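PDB 3QWT: putative GH105 family protein from Salmonella enterica subsp. enterica serovar Paratyphi A, which is of unknown function but probably hydrolyses glycosidic bonds, perhaps in unsaturated pectin-derived oligosaccharides as other GH105 enzymes do. Local coordinates for residues V240-L245 / Q262-Q267; L248-P251 / A255-R258. All blocks are in the same frame, centred on the assembly; numbering follows the deposited sequence.

Contact 1: V240-L245 / Q262-Q267; sequences VIPDFL and QVLNAQ
Ile241 and Leu264 face each other across two antiparallel helices, 231-248 and 255-272, which form a helical hairpin of the alpha/alpha toroid. The axes of 240-245 and 262-267 approach to 10.4 Å at a signed crossing angle of -155°. The contact is apolar and carried by four buried side chains. Both branches of Ile241 are used. Its CG2, anti to the backbone N, lies 3.9 Å from Leu264 CB, and the two side chains lie alongside, running in opposite senses. Its longer branch, with CD1 extended away from CA (chi2 176°), reaches further across the groove and ends 3.8 Å from Val263 CG1, meeting that valine at about a right angle. The isoleucine therefore straddles two consecutive residues of the partner helix, and helix 188-205 closes in from another side, with Phe198 against Ile241 and Val202 against Val263.

Among the polar side chains, Asp243 forms a salt bridge with Lys306 and hydrogen bonds with Tyr74 and Tyr302, while Gln267 spans the hairpin, its amide bonded to Thr238 OG1 and Asn234 O, earlier on helix 231-248. Gln262 OE1 is hydrogen-bonded to Gln203 NE2 of the second subunit, and that glutamine also packs on Val263.

Pro242 breaks the helical bonding pattern at its own N, where the helix kinks, although Phe244 N and Leu245 N bond normally to Val240 O and Ile241 O. Its ring crosses the leucine side chain at about a right angle, CG resting 4.2 Å from Leu264 CD2.

Contact 2: L248-P251 / A255-R258; sequences LDLP and AVRR
Arg257 extends from the first turn of helix 255-272 past the backbone carbonyls of Leu250 and Pro251, which its side chain touches at successive atoms. CB lies 4.1 Å from Leu250 CB and also borders the carbonyl oxygen of Pro251. CG, set anti to the backbone N (chi1 -174°), carries the chain past that oxygen at 4.1 Å from Pro251 O. The chain then runs extended to NE, and CD is approached by two carbonyl oxygens, 3.1 Å from Pro251 O and 3.3 Å from Leu250 O. These closest approaches are to a methylene, and NE, 3.6 Å from Leu250 O, makes no hydrogen bond to it. At the tip, Leu250 O sits at the guanidinium edge near its plane, whereas Pro251 O approaches obliquely; the two carbonyl dipoles may steady the positive group electrostatically. The side chain also packs on Glu252 and Tyr312.

Leu250 points its side chain toward the helix, and its CD1 meets Val256 CG1 at 4.1 Å at a slant, standing equally close to Arg257 N. That backbone N-H is itself bonded to Asn254 OD1. Val256 also packs on Val256 of the second subunit, while Arg258 makes a salt bridge to Glu193 and a cation-pi contact with Tyr196 of that subunit.

Asp249, with positive phi, is where the chain leaves the helix ending at Leu248, and it sends Leu250 and Pro251 across toward the next one. The arrangement is that of a short helix-to-helix connection in an alpha/alpha toroid, here with its far end at a subunit interface.

Overall arrangement
Contact 2 is nested inside the loop closed by contact 1: the chain runs through 240-245, then 248-251, 255-258 and 262-267. Both contacts involve helix 255-272, and together they define one helical hairpin, contact 1 joining its two arms and contact 2 shaping the turn between them. Their centres are about 11 Å apart on the same side of the chain's centre, contact 1 at about 13 Å from it and contact 2 further out at about 21 Å. They meet directly where Leu245 CD2 packs 4.2 Å from Arg257 CG. Both also touch the second subunit, so the hairpin lies both within the toroid and against that neighbour.

Contact 1: V240-L245 / Q262-Q267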
loop_
_atom_site.group_PDB
_atom_site.type_symbol
_atom_site.label_atom_id
_atom_site.label_comp_id
_atom_site.label_asym_id
_atom_site.label_seq_id
_atom_site.Cartn_x
_atom_site.Cartn_y
_atom_site.Cartn_z
ATOM N N VAL A 240 27.743 18.723 -9.014
ATOM C CA VAL A 240 26.304 18.520 -9.104
ATOM C C VAL A 240 25.900 17.048 -9.093
ATOM O O VAL A 240 24.962 16.649 -8.400
ATOM C CB VAL A 240 25.726 19.181 -10.363
ATOM C CG1 VAL A 240 24.328 18.701 -10.602
ATOM C CG2 VAL A 240 25.721 20.671 -10.219
ATOM N N ILE A 241 26.594 16.230 -9.864
ATOM C CA ILE A 241 26.203 14.831 -9.932
ATOM C C ILE A 241 26.102 14.197 -8.532
ATOM O O ILE A 241 25.132 13.499 -8.228
ATOM C CB ILE A 241 27.127 14.022 -10.850
ATOM C CG1 ILE A 241 26.936 14.492 -12.296
ATOM C CG2 ILE A 241 26.826 12.524 -10.733
ATOM C CD1 ILE A 241 27.861 13.833 -13.302
ATOM N N PRO A 242 27.095 14.444 -7.677
ATOM C CA PRO A 242 27.031 13.810 -6.364
ATOM C C PRO A 242 25.915 14.411 -5.536
ATOM O O PRO A 242 25.223 13.679 -4.826
ATOM C CB PRO A 242 28.397 14.144 -5.750
ATOM C CG PRO A 242 29.280 14.328 -6.922
ATOM C CD PRO A 242 28.422 15.018 -7.942
ATOM N N ASP A 243 25.727 15.724 -5.632
ATOM C CA ASP A 243 24.658 16.349 -4.858
ATOM C C ASP A 243 23.290 15.941 -5.371
ATOM O O ASP A 243 22.367 15.702 -4.595
ATOM C CB ASP A 243 24.824 17.868 -4.828
ATOM C CG ASP A 243 25.933 18.307 -3.878
ATOM O OD1 ASP A 243 26.705 17.446 -3.399
ATOM O OD2 ASP A 243 26.030 19.507 -3.613
ATOM N N PHE A 244 23.176 15.836 -6.688
ATOM C CA PHE A 244 21.938 15.414 -7.313
ATOM C C PHE A 244 21.626 13.962 -6.911
ATOM O O PHE A 244 20.499 13.639 -6.515
ATOM C CB PHE A 244 22.055 15.582 -8.827
ATOM C CG PHE A 244 20.775 15.356 -9.571
ATOM C CD1 PHE A 244 19.625 16.011 -9.207
ATOM C CD2 PHE A 244 20.733 14.484 -10.642
ATOM C CE1 PHE A 244 18.459 15.799 -9.890
ATOM C CE2 PHE A 244 19.578 14.270 -11.324
ATOM C CZ PHE A 244 18.430 14.932 -10.948
ATOM N N LEU A 245 22.633 13.099 -6.974
ATOM C CA LEU A 245 22.439 11.701 -6.620
ATOM C C LEU A 245 21.964 11.552 -5.187
ATOM O O LEU A 245 21.124 10.700 -4.860
ATOM C CB LEU A 245 23.729 10.926 -6.789
ATOM C CG LEU A 245 24.107 10.576 -8.223
ATOM C CD1 LEU A 245 25.421 9.814 -8.213
ATOM C CD2 LEU A 245 23.002 9.768 -8.874
ATOM N N GLN A 262 28.131 6.496 -13.730
ATOM C CA GLN A 262 28.996 6.235 -14.874
ATOM C C GLN A 262 29.566 7.505 -15.485
ATOM O O GLN A 262 30.763 7.575 -15.780
ATOM C CB GLN A 262 28.245 5.455 -15.955
ATOM C CG GLN A 262 29.097 5.157 -17.190
ATOM C CD GLN A 262 29.023 6.257 -18.257
ATOM O OE1 GLN A 262 29.904 6.366 -19.105
ATOM N NE2 GLN A 262 27.963 7.053 -18.232
ATOM N N VAL A 263 28.716 8.508 -15.674
ATOM C CA VAL A 263 29.161 9.799 -16.197
ATOM C C VAL A 263 30.182 10.447 -15.266
ATOM O O VAL A 263 31.220 10.968 -15.710
ATOM C CB VAL A 263 27.978 10.750 -16.381
ATOM C CG1 VAL A 263 28.473 12.205 -16.656
ATOM C CG2 VAL A 263 27.055 10.211 -17.478
ATOM N N LEU A 264 29.889 10.398 -13.969
ATOM C CA LEU A 264 30.800 10.928 -12.971
ATOM C C LEU A 264 32.150 10.206 -13.054
ATOM O O LEU A 264 33.212 10.836 -13.074
ATOM C CB LEU A 264 30.215 10.787 -11.568
ATOM C CG LEU A 264 31.125 11.349 -10.464
ATOM C CD1 LEU A 264 31.277 12.847 -10.622
ATOM C CD2 LEU A 264 30.577 11.017 -9.089
ATOM N N ASN A 265 32.099 8.884 -13.109
ATOM C CA ASN A 265 33.321 8.085 -13.175
ATOM C C ASN A 265 34.191 8.405 -14.380
ATOM O O ASN A 265 35.383 8.658 -14.243
ATOM C CB ASN A 265 32.990 6.595 -13.145
ATOM C CG ASN A 265 33.244 5.984 -11.795
ATOM O OD1 ASN A 265 34.328 5.469 -11.534
ATOM N ND2 ASN A 265 32.249 6.057 -10.913
ATOM N N ALA A 266 33.588 8.395 -15.560
ATOM C CA ALA A 266 34.309 8.718 -16.770
ATOM C C ALA A 266 35.009 10.067 -16.596
ATOM O O ALA A 266 36.143 10.241 -17.036
ATOM C CB ALA A 266 33.368 8.745 -17.955
ATOM N N GLN A 267 34.341 11.018 -15.943
ATOM C CA GLN A 267 34.968 12.321 -15.726
ATOM C C GLN A 267 36.117 12.242 -14.728
ATOM O O GLN A 267 37.198 12.737 -14.985
ATOM C CB GLN A 267 33.979 13.397 -15.267
ATOM C CG GLN A 267 34.622 14.796 -15.291
ATOM C CD GLN A 267 33.818 15.846 -14.552
ATOM O OE1 GLN A 267 33.481 15.679 -13.377
ATOM N NE2 GLN A 267 33.511 16.943 -15.237
#

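Contact 2: L248-P251 / A255-R258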
loop_
_atom_site.group_PDB
_atom_site.type_symbol
_atom_site.label_atom_id
_atom_site.label_comp_id
_atom_site.label_asym_id
_atom_site.label_seq_id
_atom_site.Cartn_x
_atom_site.Cartn_y
_atom_site.Cartn_z
ATOM N N LEU A 248 18.457 12.406 -5.035
ATOM C CA LEU A 248 17.558 11.431 -5.648
ATOM C C LEU A 248 17.363 10.210 -4.763
ATOM O O LEU A 248 16.291 9.604 -4.759
ATOM C CB LEU A 248 18.048 11.002 -7.034
ATOM C CG LEU A 248 17.851 11.993 -8.183
ATOM C CD1 LEU A 248 18.510 11.498 -9.478
ATOM C CD2 LEU A 248 16.403 12.278 -8.402
ATOM N N ASP A 249 18.404 9.851 -4.025
ATOM C CA ASP A 249 18.341 8.725 -3.099
ATOM C C ASP A 249 17.799 7.448 -3.768
ATOM O O ASP A 249 17.006 6.738 -3.172
ATOM C CB ASP A 249 17.489 9.106 -1.868
ATOM C CG ASP A 249 17.647 8.123 -0.717
ATOM O OD1 ASP A 249 18.640 7.354 -0.713
ATOM O OD2 ASP A 249 16.779 8.115 0.180
ATOM N N LEU A 250 18.226 7.171 -5.002
ATOM C CA LEU A 250 17.761 5.993 -5.751
ATOM C C LEU A 250 18.488 4.709 -5.344
ATOM O O LEU A 250 19.645 4.764 -4.939
ATOM C CB LEU A 250 17.932 6.225 -7.250
ATOM C CG LEU A 250 17.173 7.433 -7.782
ATOM C CD1 LEU A 250 17.416 7.619 -9.271
ATOM C CD2 LEU A 250 15.701 7.247 -7.497
ATOM N N PRO A 251 17.817 3.542 -5.457
ATOM C CA PRO A 251 18.499 2.287 -5.108
ATOM C C PRO A 251 19.749 2.094 -5.961
ATOM O O PRO A 251 19.851 2.648 -7.067
ATOM C CB PRO A 251 17.464 1.211 -5.459
ATOM C CG PRO A 251 16.139 1.915 -5.408
ATOM C CD PRO A 251 16.423 3.316 -5.884
ATOM N N ALA A 255 18.680 2.335 -12.999
ATOM C CA ALA A 255 19.387 2.596 -14.248
ATOM C C ALA A 255 19.878 4.045 -14.299
ATOM O O ALA A 255 20.997 4.324 -14.716
ATOM C CB ALA A 255 18.514 2.270 -15.428
ATOM N N VAL A 256 19.032 4.964 -13.855
ATOM C CA VAL A 256 19.430 6.343 -13.769
ATOM C C VAL A 256 20.548 6.605 -12.775
ATOM O O VAL A 256 21.463 7.337 -13.083
ATOM C CB VAL A 256 18.241 7.248 -13.448
ATOM C CG1 VAL A 256 18.746 8.635 -13.049
ATOM C CG2 VAL A 256 17.377 7.341 -14.657
ATOM N N ARG A 257 20.469 6.040 -11.574
ATOM C CA ARG A 257 21.579 6.188 -10.642
ATOM C C ARG A 257 22.847 5.667 -11.298
ATOM O O ARG A 257 23.850 6.373 -11.352
ATOM C CB ARG A 257 21.332 5.430 -9.341
ATOM C CG ARG A 257 22.397 5.651 -8.259
ATOM C CD ARG A 257 22.168 4.683 -7.122
ATOM N NE ARG A 257 23.054 4.848 -5.972
ATOM C CZ ARG A 257 24.334 4.490 -5.944
ATOM N NH1 ARG A 257 24.912 3.973 -7.022
ATOM N NH2 ARG A 257 25.039 4.659 -4.832
ATOM N N ARG A 258 22.790 4.442 -11.820
ATOM C CA ARG A 258 23.980 3.831 -12.425
ATOM C C ARG A 258 24.474 4.680 -13.571
ATOM O O ARG A 258 25.675 4.798 -13.776
ATOM C CB ARG A 258 23.705 2.413 -12.941
ATOM C CG ARG A 258 23.719 1.323 -11.875
ATOM C CD ARG A 258 23.452 -0.059 -12.494
ATOM N NE ARG A 258 24.498 -0.450 -13.444
ATOM C CZ ARG A 258 24.336 -1.349 -14.413
ATOM N NH1 ARG A 258 23.160 -1.943 -14.582
ATOM N NH2 ARG A 258 25.345 -1.649 -15.219
#